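Local coordinates for protein alpha-1,3-glucanase (Streptomyces thermodiastaticus, PDB 7C7D) that probably hydrolyses alpha-1,3-glucan as the catalytic unit of a thermostable GH87 glycosidase built from a calcium-binding beta domain and a parallel beta-helix, at residues P76-G81 against D496-A501; A202-G207 against V239-P244; A408-T413 against Q437-P442. All coordinates share one frame; numbering follows the deposited sequence.

Contact 1: residues P76-G81 against D496-A501; sequences PDYTQG and DSPYSA
Tyr78 and Pro498 mark the closest approach of two irregular loops, yet their CA atoms stay 8.1 Å apart, so the backbones do not meet and side chains have to span the gap. The Tyr78 ring and Pro498 do this between them. Tyr78 CG lies anti to the carbonyl carbon (chi1 -68°), which carries the ring across to the proline. Pro498 offers the CB–CG side of its ring: CB lies over one face of the tyrosine, and CG comes within 3.9 Å of Tyr78 CE2. The two side chains cross at about a right angle, a small apolar touch. Beyond it, a water bridges on from the phenol: it lies 2.8 Å from Tyr78 OH and donates to Asp496 O at 2.8 Å. Beside the tyrosine, Asp77 OD1 accepts from both Thr79 N (3.0 Å) and Thr79 OG1 (2.7 Å), and the first of these bonds makes an Asx turn. Arg90 and Arg459 also touch Tyr78, whose side chain is about 11 Å from the bound calcium ion. This is a small, water-bridged interdomain contact, joining the calcium-binding N-terminal beta domain to a loop between strands of the parallel beta-helix.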
loop_
_atom_site.group_PDB
_atom_site.type_symbol
_atom_site.label_atom_id
_atom_site.label_comp_id
_atom_site.label_asym_id
_atom_site.label_seq_id
_atom_site.Cartn_x
_atom_site.Cartn_y
_atom_site.Cartn_z
ATOM N N PRO A 76 -16.051 13.384 -7.725
ATOM C CA PRO A 76 -14.854 12.623 -8.108
ATOM C C PRO A 76 -13.954 13.373 -9.085
ATOM O O PRO A 76 -14.432 14.117 -9.941
ATOM C CB PRO A 76 -15.434 11.376 -8.783
ATOM C CG PRO A 76 -16.771 11.797 -9.272
ATOM C CD PRO A 76 -17.283 12.781 -8.268
ATOM N N ASP A 77 -12.647 13.184 -8.943
ATOM C CA ASP A 77 -11.670 13.757 -9.859
ATOM C C ASP A 77 -10.457 12.846 -9.837
ATOM O O ASP A 77 -10.017 12.436 -8.761
ATOM C CB ASP A 77 -11.275 15.167 -9.399
ATOM C CG ASP A 77 -10.582 15.979 -10.480
ATOM O OD1 ASP A 77 -10.246 15.424 -11.552
ATOM O OD2 ASP A 77 -10.377 17.187 -10.250
ATOM N N TYR A 78 -9.947 12.503 -11.015
ATOM C CA TYR A 78 -8.740 11.701 -11.154
ATOM C C TYR A 78 -7.530 12.536 -11.530
ATOM O O TYR A 78 -6.419 12.002 -11.593
ATOM C CB TYR A 78 -8.944 10.601 -12.208
ATOM C CG TYR A 78 -9.932 9.534 -11.800
ATOM C CD1 TYR A 78 -11.299 9.787 -11.793
ATOM C CD2 TYR A 78 -9.497 8.269 -11.413
ATOM C CE1 TYR A 78 -12.203 8.812 -11.414
ATOM C CE2 TYR A 78 -10.390 7.289 -11.037
ATOM C CZ TYR A 78 -11.742 7.565 -11.035
ATOM O OH TYR A 78 -12.633 6.591 -10.657
ATOM N N THR A 79 -7.722 13.828 -11.779
ATOM C CA THR A 79 -6.652 14.671 -12.298
ATOM C C THR A 79 -5.455 14.676 -11.358
ATOM O O THR A 79 -5.593 14.929 -10.156
ATOM C CB THR A 79 -7.171 16.097 -12.467
ATOM O OG1 THR A 79 -8.324 16.092 -13.316
ATOM C CG2 THR A 79 -6.101 16.990 -13.072
ATOM N N GLN A 80 -4.280 14.392 -11.916
ATOM C CA GLN A 80 -3.066 14.285 -11.120
ATOM C C GLN A 80 -2.831 15.559 -10.320
ATOM O O GLN A 80 -2.931 16.671 -10.847
ATOM C CB GLN A 80 -1.869 14.027 -12.034
ATOM C CG GLN A 80 -0.572 13.831 -11.272
ATOM C CD GLN A 80 0.634 13.692 -12.178
ATOM O OE1 GLN A 80 0.522 13.756 -13.403
ATOM N NE2 GLN A 80 1.805 13.521 -11.576
ATOM N N GLY A 81 -2.521 15.390 -9.038
ATOM C CA GLY A 81 -2.173 16.500 -8.184
ATOM C C GLY A 81 -3.330 17.208 -7.518
ATOM O O GLY A 81 -3.095 18.162 -6.766
ATOM N N ASP A 496 -14.248 -0.337 -12.746
ATOM C CA ASP A 496 -14.248 1.127 -12.753
ATOM C C ASP A 496 -12.865 1.695 -13.065
ATOM O O ASP A 496 -12.428 2.685 -12.473
ATOM C CB ASP A 496 -14.811 1.695 -11.447
ATOM C CG ASP A 496 -16.249 1.259 -11.190
ATOM O OD1 ASP A 496 -16.950 0.891 -12.150
ATOM O OD2 ASP A 496 -16.689 1.285 -10.020
ATOM N N SER A 497 -12.169 1.068 -14.001
ATOM C CA SER A 497 -10.855 1.560 -14.394
ATOM C C SER A 497 -11.011 2.855 -15.180
ATOM O O SER A 497 -11.812 2.909 -16.119
ATOM C CB SER A 497 -10.170 0.545 -15.292
ATOM O OG SER A 497 -10.026 -0.706 -14.660
ATOM N N PRO A 498 -10.264 3.909 -14.849
ATOM C CA PRO A 498 -10.415 5.153 -15.620
ATOM C C PRO A 498 -9.918 5.028 -17.045
ATOM O O PRO A 498 -10.444 5.710 -17.934
ATOM C CB PRO A 498 -9.605 6.180 -14.813
ATOM C CG PRO A 498 -8.659 5.356 -13.991
ATOM C CD PRO A 498 -9.386 4.085 -13.678
ATOM N N TYR A 499 -8.932 4.161 -17.290
ATOM C CA TYR A 499 -8.376 3.964 -18.630
ATOM C C TYR A 499 -8.555 2.500 -19.004
ATOM O O TYR A 499 -9.687 2.030 -19.061
ATOM C CB TYR A 499 -6.979 4.557 -18.739
ATOM C CG TYR A 499 -7.050 6.048 -18.521
ATOM C CD1 TYR A 499 -7.431 6.889 -19.556
ATOM C CD2 TYR A 499 -6.825 6.606 -17.268
ATOM C CE1 TYR A 499 -7.547 8.242 -19.366
ATOM C CE2 TYR A 499 -6.937 7.973 -17.066
ATOM C CZ TYR A 499 -7.306 8.781 -18.123
ATOM O OH TYR A 499 -7.427 10.139 -17.950
ATOM N N SER A 500 -7.471 1.767 -19.236
ATOM C CA SER A 500 -7.546 0.399 -19.717
ATOM C C SER A 500 -7.506 -0.598 -18.563
ATOM O O SER A 500 -7.090 -0.285 -17.446
ATOM C CB SER A 500 -6.394 0.125 -20.676
ATOM O OG SER A 500 -5.184 0.536 -20.069
ATOM N N ALA A 501 -7.931 -1.826 -18.861
ATOM C CA ALA A 501 -7.911 -2.912 -17.874
ATOM C C ALA A 501 -6.561 -3.622 -17.890
ATOM O O ALA A 501 -5.776 -3.500 -16.946
ATOM C CB ALA A 501 -9.088 -3.866 -18.103
HETATM O O HOH W 1 -12.961 5.351 -13.125
#

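Contact 2: residues A202-G207 against V239-P244; sequences AGQPAG and VVWIPP
Trp241 presents one face of its indole to Gln204 and Pro205, where the segment entering the parallel beta-helix passes over one of the helix's first strands, 238-242. Gln204 CA stands over the centre of the ring system. Gln204 CB, 3.5 Å from the centroid of the five-membered ring of Trp241 and only 13° off the normal, makes a CH-pi contact. With CG anti to the backbone N (chi1 171°) and the chain extended beyond it, the rest of Gln204 runs on over the pyrrole side, its amide nearly parallel to the indole at 10°. That amide is kept from turning by a bond from NE2 to Ser208 OG. Pro205 takes the benzo side, crossing the indole at about a right angle; its CD presses tightly to within 3.3 Å of Trp241 CE3, offset toward the rim. At the edge, Ala202 O lies near the ring plane, 3.5 Å from Trp241 CH2. On the opposite face lies the backbone N of Pro243. At the far end of the pairing a water links the loop to the strand, donating to Gly207 O at 2.8 Å and accepting from Val239 N at 2.9 Å.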
loop_
_atom_site.group_PDB
_atom_site.type_symbol
_atom_site.label_atom_id
_atom_site.label_comp_id
_atom_site.label_asym_id
_atom_site.label_seq_id
_atom_site.Cartn_x
_atom_site.Cartn_y
_atom_site.Cartn_z
ATOM N N ALA A 202 -3.025 -6.362 26.292
ATOM C CA ALA A 202 -2.636 -7.690 26.733
ATOM C C ALA A 202 -1.716 -7.604 27.946
ATOM O O ALA A 202 -1.076 -6.582 28.205
ATOM C CB ALA A 202 -1.922 -8.442 25.610
ATOM N N GLY A 203 -1.663 -8.707 28.703
ATOM C CA GLY A 203 -0.783 -8.786 29.847
ATOM C C GLY A 203 0.597 -9.317 29.497
ATOM O O GLY A 203 0.796 -9.975 28.479
ATOM N N GLN A 204 1.549 -9.031 30.375
ATOM C CA GLN A 204 2.931 -9.420 30.132
ATOM C C GLN A 204 3.072 -10.939 30.183
ATOM O O GLN A 204 2.655 -11.561 31.166
ATOM C CB GLN A 204 3.834 -8.787 31.186
ATOM C CG GLN A 204 5.255 -9.296 31.138
ATOM C CD GLN A 204 6.191 -8.525 32.042
ATOM O OE1 GLN A 204 5.761 -7.710 32.858
ATOM N NE2 GLN A 204 7.485 -8.776 31.897
ATOM N N PRO A 205 3.648 -11.565 29.158
ATOM C CA PRO A 205 3.837 -13.019 29.194
ATOM C C PRO A 205 4.839 -13.413 30.267
ATOM O O PRO A 205 5.769 -12.669 30.586
ATOM C CB PRO A 205 4.380 -13.345 27.795
ATOM C CG PRO A 205 4.139 -12.121 26.967
ATOM C CD PRO A 205 4.131 -10.969 27.905
ATOM N N ALA A 206 4.636 -14.604 30.824
ATOM C CA ALA A 206 5.514 -15.089 31.879
ATOM C C ALA A 206 6.925 -15.294 31.346
ATOM O O ALA A 206 7.125 -15.835 30.255
ATOM C CB ALA A 206 4.973 -16.405 32.439
ATOM N N GLY A 207 7.911 -14.852 32.126
ATOM C CA GLY A 207 9.302 -15.013 31.765
ATOM C C GLY A 207 9.862 -13.954 30.841
ATOM O O GLY A 207 11.062 -13.997 30.535
ATOM N N VAL A 239 11.585 -13.393 25.215
ATOM C CA VAL A 239 10.613 -12.362 24.883
ATOM C C VAL A 239 10.980 -11.086 25.617
ATOM O O VAL A 239 11.186 -11.100 26.837
ATOM C CB VAL A 239 9.184 -12.800 25.251
ATOM C CG1 VAL A 239 8.193 -11.671 24.983
ATOM C CG2 VAL A 239 8.804 -14.063 24.491
ATOM N N VAL A 240 11.061 -9.989 24.873
ATOM C CA VAL A 240 11.127 -8.649 25.431
ATOM C C VAL A 240 9.717 -8.077 25.425
ATOM O O VAL A 240 9.047 -8.062 24.383
ATOM C CB VAL A 240 12.077 -7.758 24.616
ATOM C CG1 VAL A 240 11.990 -6.339 25.107
ATOM C CG2 VAL A 240 13.498 -8.268 24.716
ATOM N N TRP A 241 9.276 -7.597 26.578
ATOM C CA TRP A 241 7.935 -7.063 26.753
ATOM C C TRP A 241 7.989 -5.542 26.719
ATOM O O TRP A 241 8.838 -4.928 27.377
ATOM C CB TRP A 241 7.375 -7.523 28.097
ATOM C CG TRP A 241 6.056 -6.928 28.459
ATOM C CD1 TRP A 241 5.794 -6.094 29.508
ATOM C CD2 TRP A 241 4.810 -7.138 27.793
ATOM N NE1 TRP A 241 4.459 -5.770 29.533
ATOM C CE2 TRP A 241 3.833 -6.396 28.489
ATOM C CE3 TRP A 241 4.424 -7.876 26.668
ATOM C CZ2 TRP A 241 2.494 -6.376 28.101
ATOM C CZ3 TRP A 241 3.093 -7.859 26.289
ATOM C CH2 TRP A 241 2.145 -7.112 27.003
ATOM N N ILE A 242 7.087 -4.945 25.947
ATOM C CA ILE A 242 6.945 -3.494 25.870
ATOM C C ILE A 242 5.612 -3.139 26.519
ATOM O O ILE A 242 4.558 -3.290 25.880
ATOM C CB ILE A 242 6.984 -2.997 24.416
ATOM C CG1 ILE A 242 8.237 -3.483 23.679
ATOM C CG2 ILE A 242 6.900 -1.481 24.378
ATOM C CD1 ILE A 242 8.192 -3.221 22.173
ATOM N N PRO A 243 5.599 -2.675 27.765
ATOM C CA PRO A 243 4.331 -2.319 28.423
ATOM C C PRO A 243 3.647 -1.169 27.706
ATOM O O PRO A 243 4.293 -0.429 26.949
ATOM C CB PRO A 243 4.771 -1.891 29.833
ATOM C CG PRO A 243 6.148 -2.442 30.017
ATOM C CD PRO A 243 6.762 -2.486 28.649
ATOM N N PRO A 244 2.345 -0.980 27.926
ATOM C CA PRO A 244 1.667 0.205 27.386
ATOM C C PRO A 244 2.421 1.481 27.732
ATOM O O PRO A 244 2.896 1.661 28.856
ATOM C CB PRO A 244 0.297 0.165 28.070
ATOM C CG PRO A 244 0.059 -1.288 28.324
ATOM C CD PRO A 244 1.411 -1.882 28.628
HETATM O O HOH W 2 12.189 -14.256 27.950
#

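Contact 3: residues A408-T413 against Q437-P442; sequences AIYGGT and QKFAEP
The Tyr410 ring takes the edge of Phe439 on one face: Phe439 CE2 stands 3.5 Å above the plane of the phenol ring, over its centre. The planes are turned 89° to each other and the ring centroids are 4.9 Å apart, a T-shaped (edge-to-face) pair in which the phenylalanine supplies the edge and the tyrosine the face. Seen from Phe439, Tyr410 CG lies in the ring plane, at its edge, and Gln437 CG lies over one face, offset toward the rim. Tyr410 CG is anti to the carbonyl carbon (chi1 -53°), which turns the ring face to the loop after strand 432-435. Gln437 O lies 3.8 Å from Tyr410 CB; the contact buries this carbonyl, and it finds no polar partner in the model. The other end of Tyr410 is well occupied, its OH being hydrogen-bonded to Asp377 OD2. An alanine in place of Tyr410 takes away ring and hydroxyl, which would probably leave the Phe439 edge free to turn and Asp377 OD2 without this partner. Farther along the loop, Lys438 NZ forms a salt bridge with Glu441 OE2 at 2.9 Å, Glu441 OE2 receiving it on its anti lone pair, while Lys438 O accepts from Trp382 NE1. Tyr410 closes strand 407-410, which lies between strands 379-382 and 432-435 in a parallel face of the beta-helix; the partnering loop leaves strand 432-435 and runs on to strand 449-458, so the stack ties one strand end to the loop that follows the next strand.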
loop_
_atom_site.group_PDB
_atom_site.type_symbol
_atom_site.label_atom_id
_atom_site.label_comp_id
_atom_site.label_asym_id
_atom_site.label_seq_id
_atom_site.Cartn_x
_atom_site.Cartn_y
_atom_site.Cartn_z
ATOM N N ALA A 408 4.095 -3.834 -7.321
ATOM C CA ALA A 408 5.049 -3.862 -8.424
ATOM C C ALA A 408 6.028 -5.003 -8.213
ATOM O O ALA A 408 6.684 -5.084 -7.167
ATOM C CB ALA A 408 5.821 -2.545 -8.518
ATOM N N ILE A 409 6.139 -5.874 -9.213
ATOM C CA ILE A 409 7.116 -6.952 -9.222
ATOM C C ILE A 409 8.120 -6.635 -10.318
ATOM O O ILE A 409 7.804 -6.757 -11.508
ATOM C CB ILE A 409 6.460 -8.315 -9.479
ATOM C CG1 ILE A 409 5.272 -8.548 -8.529
ATOM C CG2 ILE A 409 7.506 -9.426 -9.410
ATOM C CD1 ILE A 409 5.614 -8.510 -7.053
ATOM N N TYR A 410 9.329 -6.227 -9.931
ATOM C CA TYR A 410 10.397 -5.941 -10.886
ATOM C C TYR A 410 11.367 -7.117 -10.841
ATOM O O TYR A 410 12.181 -7.230 -9.921
ATOM C CB TYR A 410 11.111 -4.636 -10.548
ATOM C CG TYR A 410 10.217 -3.432 -10.381
ATOM C CD1 TYR A 410 9.631 -2.797 -11.475
ATOM C CD2 TYR A 410 9.988 -2.908 -9.116
ATOM C CE1 TYR A 410 8.809 -1.672 -11.291
ATOM C CE2 TYR A 410 9.190 -1.803 -8.925
ATOM C CZ TYR A 410 8.607 -1.187 -10.002
ATOM O OH TYR A 410 7.816 -0.082 -9.766
ATOM N N GLY A 411 11.261 -8.003 -11.826
ATOM C CA GLY A 411 12.104 -9.180 -11.884
ATOM C C GLY A 411 11.717 -10.219 -10.841
ATOM O O GLY A 411 10.646 -10.174 -10.237
ATOM N N GLY A 412 12.625 -11.168 -10.631
ATOM C CA GLY A 412 12.424 -12.214 -9.648
ATOM C C GLY A 412 11.908 -13.506 -10.259
ATOM O O GLY A 412 11.537 -13.582 -11.431
ATOM N N THR A 413 11.887 -14.542 -9.422
ATOM C CA THR A 413 11.663 -15.912 -9.870
ATOM C C THR A 413 10.543 -16.551 -9.065
ATOM O O THR A 413 10.595 -16.559 -7.834
ATOM C CB THR A 413 12.942 -16.730 -9.690
ATOM O OG1 THR A 413 13.977 -16.139 -10.477
ATOM C CG2 THR A 413 12.731 -18.179 -10.125
ATOM N N GLN A 437 11.547 -3.740 -15.761
ATOM C CA GLN A 437 12.240 -2.461 -15.612
ATOM C C GLN A 437 13.305 -2.611 -14.533
ATOM O O GLN A 437 12.992 -2.929 -13.382
ATOM C CB GLN A 437 11.240 -1.366 -15.241
ATOM C CG GLN A 437 11.845 0.036 -15.231
ATOM C CD GLN A 437 10.805 1.141 -15.143
ATOM O OE1 GLN A 437 9.622 0.884 -14.929
ATOM N NE2 GLN A 437 11.252 2.386 -15.290
ATOM N N LYS A 438 14.564 -2.386 -14.899
ATOM C CA LYS A 438 15.645 -2.763 -13.993
ATOM C C LYS A 438 16.024 -1.678 -12.989
ATOM O O LYS A 438 16.365 -1.999 -11.844
ATOM C CB LYS A 438 16.874 -3.227 -14.778
ATOM C CG LYS A 438 17.563 -2.159 -15.586
ATOM C CD LYS A 438 18.703 -2.774 -16.371
ATOM C CE LYS A 438 19.401 -1.750 -17.237
ATOM N NZ LYS A 438 20.538 -2.371 -17.962
ATOM N N PHE A 439 15.985 -0.407 -13.398
ATOM C CA PHE A 439 16.418 0.733 -12.584
ATOM C C PHE A 439 17.922 0.784 -12.302
ATOM O O PHE A 439 18.513 1.870 -12.317
ATOM C CB PHE A 439 15.636 0.854 -11.271
ATOM C CG PHE A 439 14.149 0.941 -11.448
ATOM C CD1 PHE A 439 13.543 2.133 -11.813
ATOM C CD2 PHE A 439 13.354 -0.167 -11.230
ATOM C CE1 PHE A 439 12.165 2.209 -11.967
ATOM C CE2 PHE A 439 11.982 -0.096 -11.377
ATOM C CZ PHE A 439 11.388 1.093 -11.747
ATOM N N ALA A 440 18.544 -0.361 -12.018
ATOM C CA ALA A 440 19.968 -0.428 -11.696
ATOM C C ALA A 440 20.449 -1.856 -11.936
ATOM O O ALA A 440 19.669 -2.738 -12.299
ATOM C CB ALA A 440 20.225 0.014 -10.253
ATOM N N GLU A 441 21.740 -2.083 -11.717
ATOM C CA GLU A 441 22.336 -3.400 -11.878
ATOM C C GLU A 441 23.063 -3.792 -10.599
ATOM O O GLU A 441 23.494 -2.919 -9.839
ATOM C CB GLU A 441 23.330 -3.405 -13.051
ATOM C CG GLU A 441 22.691 -3.206 -14.426
ATOM C CD GLU A 441 22.008 -4.455 -14.972
ATOM O OE1 GLU A 441 21.973 -5.491 -14.273
ATOM O OE2 GLU A 441 21.511 -4.402 -16.118
ATOM N N PRO A 442 23.229 -5.103 -10.334
ATOM C CA PRO A 442 22.799 -6.241 -11.151
ATOM C C PRO A 442 21.341 -6.601 -10.905
ATOM O O PRO A 442 20.934 -6.856 -9.772
ATOM C CB PRO A 442 23.714 -7.370 -10.678
ATOM C CG PRO A 442 23.984 -7.044 -9.255
ATOM C CD PRO A 442 24.026 -5.539 -9.170
#

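How the contacts relate
Contacts 1 and 2 are surface contacts on opposite sides of the chain's centre, their centres 47 Å apart; contact 3 is partly buried, 27 Å from contact 1 and 41 Å from contact 2, centre to centre. Contact 1 closes a long loop in which both others are nested, and it is the one that joins two domains. Contacts 2 and 3 follow in series along the beta-helix, one near its beginning and one farther on, each on a different set of parallel strands. All three rest on an aromatic ring, but its partner changes: a proline and a water at the domain interface, aliphatic and amide groups over an indole, and a second aromatic ring in contact 3.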